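Cytochrome c7 (Geobacter sulfurreducens, PDB 3H33) is a small triheme electron-transfer protein that probably takes part in the Fe(III) respiration of its bacterium. Local coordinates at residues A[7-15]-A[64-72]. Sequence-based numbering, arbitrary orientation.
With HEM (protoporphyrin IX containing Fe), chain D.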
loop_
_atom_site.group_PDB
_atom_site.type_symbol
_atom_site.label_atom_id
_atom_site.label_comp_id
_atom_site.label_asym_id
_atom_site.label_seq_id
_atom_site.Cartn_x
_atom_site.Cartn_y
_atom_site.Cartn_z
ATOM N N PRO A 7 11.111 0.697 -4.086
ATOM C CA PRO A 7 11.863 1.473 -5.073
ATOM C C PRO A 7 11.351 1.130 -6.468
ATOM O O PRO A 7 11.352 -0.032 -6.868
ATOM C CB PRO A 7 13.300 1.018 -4.837
ATOM C CG PRO A 7 13.123 -0.428 -4.497
ATOM C CD PRO A 7 11.930 -0.405 -3.545
ATOM N N THR A 8 10.887 2.137 -7.196
ATOM C CA THR A 8 10.374 1.918 -8.541
ATOM C C THR A 8 10.969 2.953 -9.482
ATOM O O THR A 8 11.288 4.068 -9.066
ATOM C CB THR A 8 8.828 2.019 -8.584
ATOM O OG1 THR A 8 8.417 3.310 -8.119
ATOM C CG2 THR A 8 8.196 0.957 -7.701
ATOM N N ARG A 9 11.121 2.574 -10.748
ATOM C CA ARG A 9 11.688 3.458 -11.764
ATOM C C ARG A 9 10.997 4.816 -11.768
ATOM O O ARG A 9 11.647 5.861 -11.708
ATOM C CB ARG A 9 11.533 2.843 -13.158
ATOM C CG ARG A 9 11.516 1.328 -13.197
ATOM C CD ARG A 9 12.723 0.768 -13.921
ATOM N NE ARG A 9 12.557 -0.653 -14.219
ATOM C CZ ARG A 9 13.454 -1.394 -14.862
ATOM N NH1 ARG A 9 14.591 -0.850 -15.280
ATOM N NH2 ARG A 9 13.212 -2.679 -15.094
ATOM N N ILE A 10 9.671 4.781 -11.836
ATOM C CA ILE A 10 8.841 5.979 -11.886
ATOM C C ILE A 10 8.856 6.831 -10.610
ATOM O O ILE A 10 8.286 7.921 -10.578
ATOM C CB ILE A 10 7.381 5.583 -12.221
ATOM C CG1 ILE A 10 6.586 6.803 -12.672
ATOM C CG2 ILE A 10 6.721 4.946 -11.001
ATOM C CD1 ILE A 10 5.205 6.456 -13.189
ATOM N N GLY A 11 9.514 6.342 -9.567
ATOM C CA GLY A 11 9.561 7.079 -8.317
ATOM C C GLY A 11 9.191 6.146 -7.181
ATOM O O GLY A 11 8.176 5.457 -7.249
ATOM N N ALA A 12 10.010 6.129 -6.134
ATOM C CA ALA A 12 9.787 5.253 -4.993
ATOM C C ALA A 12 8.529 5.545 -4.164
ATOM O O ALA A 12 8.155 6.702 -3.951
ATOM C CB ALA A 12 11.018 5.273 -4.089
ATOM N N VAL A 13 7.895 4.477 -3.688
ATOM C CA VAL A 13 6.688 4.573 -2.872
ATOM C C VAL A 13 6.983 4.141 -1.441
ATOM O O VAL A 13 7.531 3.061 -1.211
ATOM C CB VAL A 13 5.571 3.659 -3.413
ATOM C CG1 VAL A 13 4.323 3.789 -2.546
ATOM C CG2 VAL A 13 5.264 4.010 -4.860
ATOM N N VAL A 14 6.621 4.989 -0.484
ATOM C CA VAL A 14 6.827 4.677 0.926
ATOM C C VAL A 14 5.485 4.318 1.572
ATOM O O VAL A 14 4.579 5.148 1.648
ATOM C CB VAL A 14 7.457 5.868 1.682
ATOM C CG1 VAL A 14 7.548 5.547 3.170
ATOM C CG2 VAL A 14 8.858 6.151 1.128
ATOM N N PHE A 15 5.372 3.074 2.026
ATOM C CA PHE A 15 4.154 2.563 2.653
ATOM C C PHE A 15 4.258 2.643 4.166
ATOM O O PHE A 15 4.993 1.873 4.783
ATOM C CB PHE A 15 3.929 1.109 2.224
ATOM C CG PHE A 15 2.777 0.422 2.922
ATOM C CD1 PHE A 15 1.521 1.016 2.993
ATOM C CD2 PHE A 15 2.935 -0.856 3.451
ATOM C CE1 PHE A 15 0.439 0.348 3.576
ATOM C CE2 PHE A 15 1.864 -1.531 4.035
ATOM C CZ PHE A 15 0.611 -0.927 4.096
ATOM N N ARG A 64 -3.652 9.545 -6.774
ATOM C CA ARG A 64 -2.955 10.112 -7.925
ATOM C C ARG A 64 -1.514 9.608 -7.957
ATOM O O ARG A 64 -0.851 9.550 -6.919
ATOM C CB ARG A 64 -2.964 11.636 -7.848
ATOM C CG ARG A 64 -4.340 12.249 -8.027
ATOM C CD ARG A 64 -4.238 13.759 -8.098
ATOM N NE ARG A 64 -5.449 14.351 -8.649
ATOM C CZ ARG A 64 -5.518 15.585 -9.134
ATOM N NH1 ARG A 64 -4.437 16.361 -9.133
ATOM N NH2 ARG A 64 -6.664 16.040 -9.628
ATOM N N CYS A 65 -1.034 9.253 -9.149
ATOM C CA CYS A 65 0.323 8.726 -9.321
ATOM C C CYS A 65 1.365 9.381 -8.430
ATOM O O CYS A 65 2.024 8.715 -7.633
ATOM C CB CYS A 65 0.779 8.874 -10.772
ATOM S SG CYS A 65 -0.413 8.277 -11.998
ATOM N N GLY A 66 1.508 10.693 -8.580
ATOM C CA GLY A 66 2.490 11.444 -7.816
ATOM C C GLY A 66 2.294 11.534 -6.318
ATOM O O GLY A 66 3.198 11.977 -5.607
ATOM N N ASP A 67 1.126 11.138 -5.822
ATOM C CA ASP A 67 0.899 11.188 -4.384
ATOM C C ASP A 67 1.448 9.934 -3.722
ATOM O O ASP A 67 1.512 9.846 -2.503
ATOM C CB ASP A 67 -0.586 11.372 -4.070
ATOM C CG ASP A 67 -1.052 12.791 -4.328
ATOM O OD1 ASP A 67 -0.245 13.723 -4.120
ATOM O OD2 ASP A 67 -2.218 12.984 -4.728
ATOM N N CYS A 68 1.846 8.971 -4.546
ATOM C CA CYS A 68 2.444 7.724 -4.074
ATOM C C CYS A 68 3.886 7.670 -4.553
ATOM O O CYS A 68 4.808 7.475 -3.766
ATOM C CB CYS A 68 1.721 6.513 -4.650
ATOM S SG CYS A 68 0.486 5.756 -3.558
ATOM N N HIS A 69 4.064 7.832 -5.861
ATOM C CA HIS A 69 5.381 7.791 -6.477
ATOM C C HIS A 69 6.067 9.148 -6.373
ATOM O O HIS A 69 5.637 10.122 -6.991
ATOM C CB HIS A 69 5.251 7.375 -7.941
ATOM C CG HIS A 69 4.757 5.972 -8.132
ATOM N ND1 HIS A 69 5.511 4.847 -7.876
ATOM C CD2 HIS A 69 3.563 5.518 -8.591
ATOM C CE1 HIS A 69 4.771 3.773 -8.191
ATOM N NE2 HIS A 69 3.578 4.125 -8.627
ATOM N N LYS A 70 7.137 9.199 -5.588
ATOM C CA LYS A 70 7.887 10.429 -5.379
ATOM C C LYS A 70 9.385 10.169 -5.474
ATOM O O LYS A 70 9.854 9.083 -5.133
ATOM C CB LYS A 70 7.562 11.001 -4.000
ATOM C CG LYS A 70 6.076 11.179 -3.755
ATOM C CD LYS A 70 5.792 11.701 -2.360
ATOM C CE LYS A 70 4.310 11.996 -2.187
ATOM N NZ LYS A 70 3.993 12.483 -0.814
ATOM N N GLY A 71 10.130 11.164 -5.950
ATOM C CA GLY A 71 11.571 11.014 -6.052
ATOM C C GLY A 71 12.161 10.870 -7.443
ATOM O O GLY A 71 13.361 10.616 -7.575
ATOM N N GLY A 72 11.343 11.018 -8.481
ATOM C CA GLY A 72 11.857 10.905 -9.837
ATOM C C GLY A 72 12.267 9.497 -10.237
ATOM O O GLY A 72 11.967 9.089 -11.382
HETATM C CHA HEM D . 4.530 0.276 -9.253
HETATM C CHB HEM D . 2.956 3.616 -12.319
HETATM C CHC HEM D . -0.278 5.085 -9.136
HETATM C CHD HEM D . 1.875 2.342 -5.871
HETATM C C1A HEM D . 4.356 1.022 -10.406
HETATM C C2A HEM D . 5.057 0.799 -11.658
HETATM C C3A HEM D . 4.643 1.773 -12.510
HETATM C C4A HEM D . 3.678 2.568 -11.778
HETATM C CMA HEM D . 5.114 2.000 -13.949
HETATM C CAA HEM D . 6.050 -0.335 -11.944
HETATM C CBA HEM D . 7.426 0.038 -11.416
HETATM C CGA HEM D . 8.103 1.096 -12.264
HETATM O O1A HEM D . 8.793 1.975 -11.700
HETATM O O2A HEM D . 7.953 1.037 -13.503
HETATM C C1B HEM D . 1.932 4.325 -11.719
HETATM C C2B HEM D . 1.086 5.291 -12.403
HETATM C C3B HEM D . 0.118 5.682 -11.543
HETATM C C4B HEM D . 0.405 4.937 -10.312
HETATM C CMB HEM D . 1.209 5.708 -13.857
HETATM C CAB HEM D . -1.070 6.600 -11.843
HETATM C CBB HEM D . -2.045 6.133 -12.920
HETATM C C1C HEM D . 0.031 4.453 -7.950
HETATM C C2C HEM D . -0.557 4.806 -6.671
HETATM C C3C HEM D . 0.124 4.080 -5.732
HETATM C C4C HEM D . 1.081 3.288 -6.458
HETATM C CMC HEM D . -1.607 5.893 -6.425
HETATM C CAC HEM D . 0.026 4.129 -4.199
HETATM C CBC HEM D . -1.389 4.038 -3.646
HETATM C C1D HEM D . 2.733 1.481 -6.502
HETATM C C2D HEM D . 3.525 0.481 -5.827
HETATM C C3D HEM D . 4.229 -0.129 -6.800
HETATM C C4D HEM D . 3.884 0.493 -8.049
HETATM C CMD HEM D . 3.597 0.238 -4.320
HETATM C CAD HEM D . 5.297 -1.170 -6.606
HETATM C CBD HEM D . 4.788 -2.593 -6.583
HETATM C CGD HEM D . 5.923 -3.590 -6.466
HETATM O O1D HEM D . 6.875 -3.322 -5.703
HETATM O O2D HEM D . 5.862 -4.643 -7.128
HETATM N NA HEM D . 3.491 2.084 -10.501
HETATM N NB HEM D . 1.496 4.091 -10.449
HETATM N NC HEM D . 1.048 3.537 -7.798
HETATM N ND HEM D . 2.976 1.501 -7.849
HETATM FE FE HEM D . 2.249 2.776 -9.146
HETATM O O HOH W 1 5.848 7.512 -1.179
#
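His69 and Gly11 show how an axial heme ligand is steadied on the side remote from its metal: ND1 turns back toward the turn Thr8 to Gly11 and donates to the carbonyl oxygen of Gly11 at 2.8 Å, the oxygen lying at the ring edge, while NE2 binds the heme iron at 2.0 Å. More weakly, ND1 also donates to Thr8 OG1 at 3.3 Å, with an N-H...O angle of only 130°. The modelled places of both oxygens are somewhat uncertain. With chi1 at 59°, Thr8 holds OG1 between its backbone N and carbonyl carbon, facing the imidazole, and lays CG2 against the propionate arms of the heme, near CAD and CBA. A valine here would keep the bulk but would probably cost the imidazole N-H this weak second acceptor, leaving it the Gly11 carbonyl. Ile10 covers one ring face, its CG2 3.5 Å from the centroid in a CH-pi contact, whereas its CG1 branch, anti to the backbone N (chi1 -164°), carries CD1 down to the porphyrin. Val13 CG2 approaches ND1 obliquely.

The ligand belongs to the CXXCH motif of c-type cytochromes: Cys65 and Cys68 are bonded through SG to heme CAB and CAC, and His47 supplies the second axial nitrogen, giving the bis-histidine iron of the cytochrome c7 family. The type I turn from Thr8 to Gly11 presents Ile10 N to propionate oxygen O1A at 2.9 Å. Beyond the ring, Lys70 N donates almost straight to Ala12 O, and a water links Cys68 O to Val14 N on strand 13-16, which pairs antiparallel with strand 3-6.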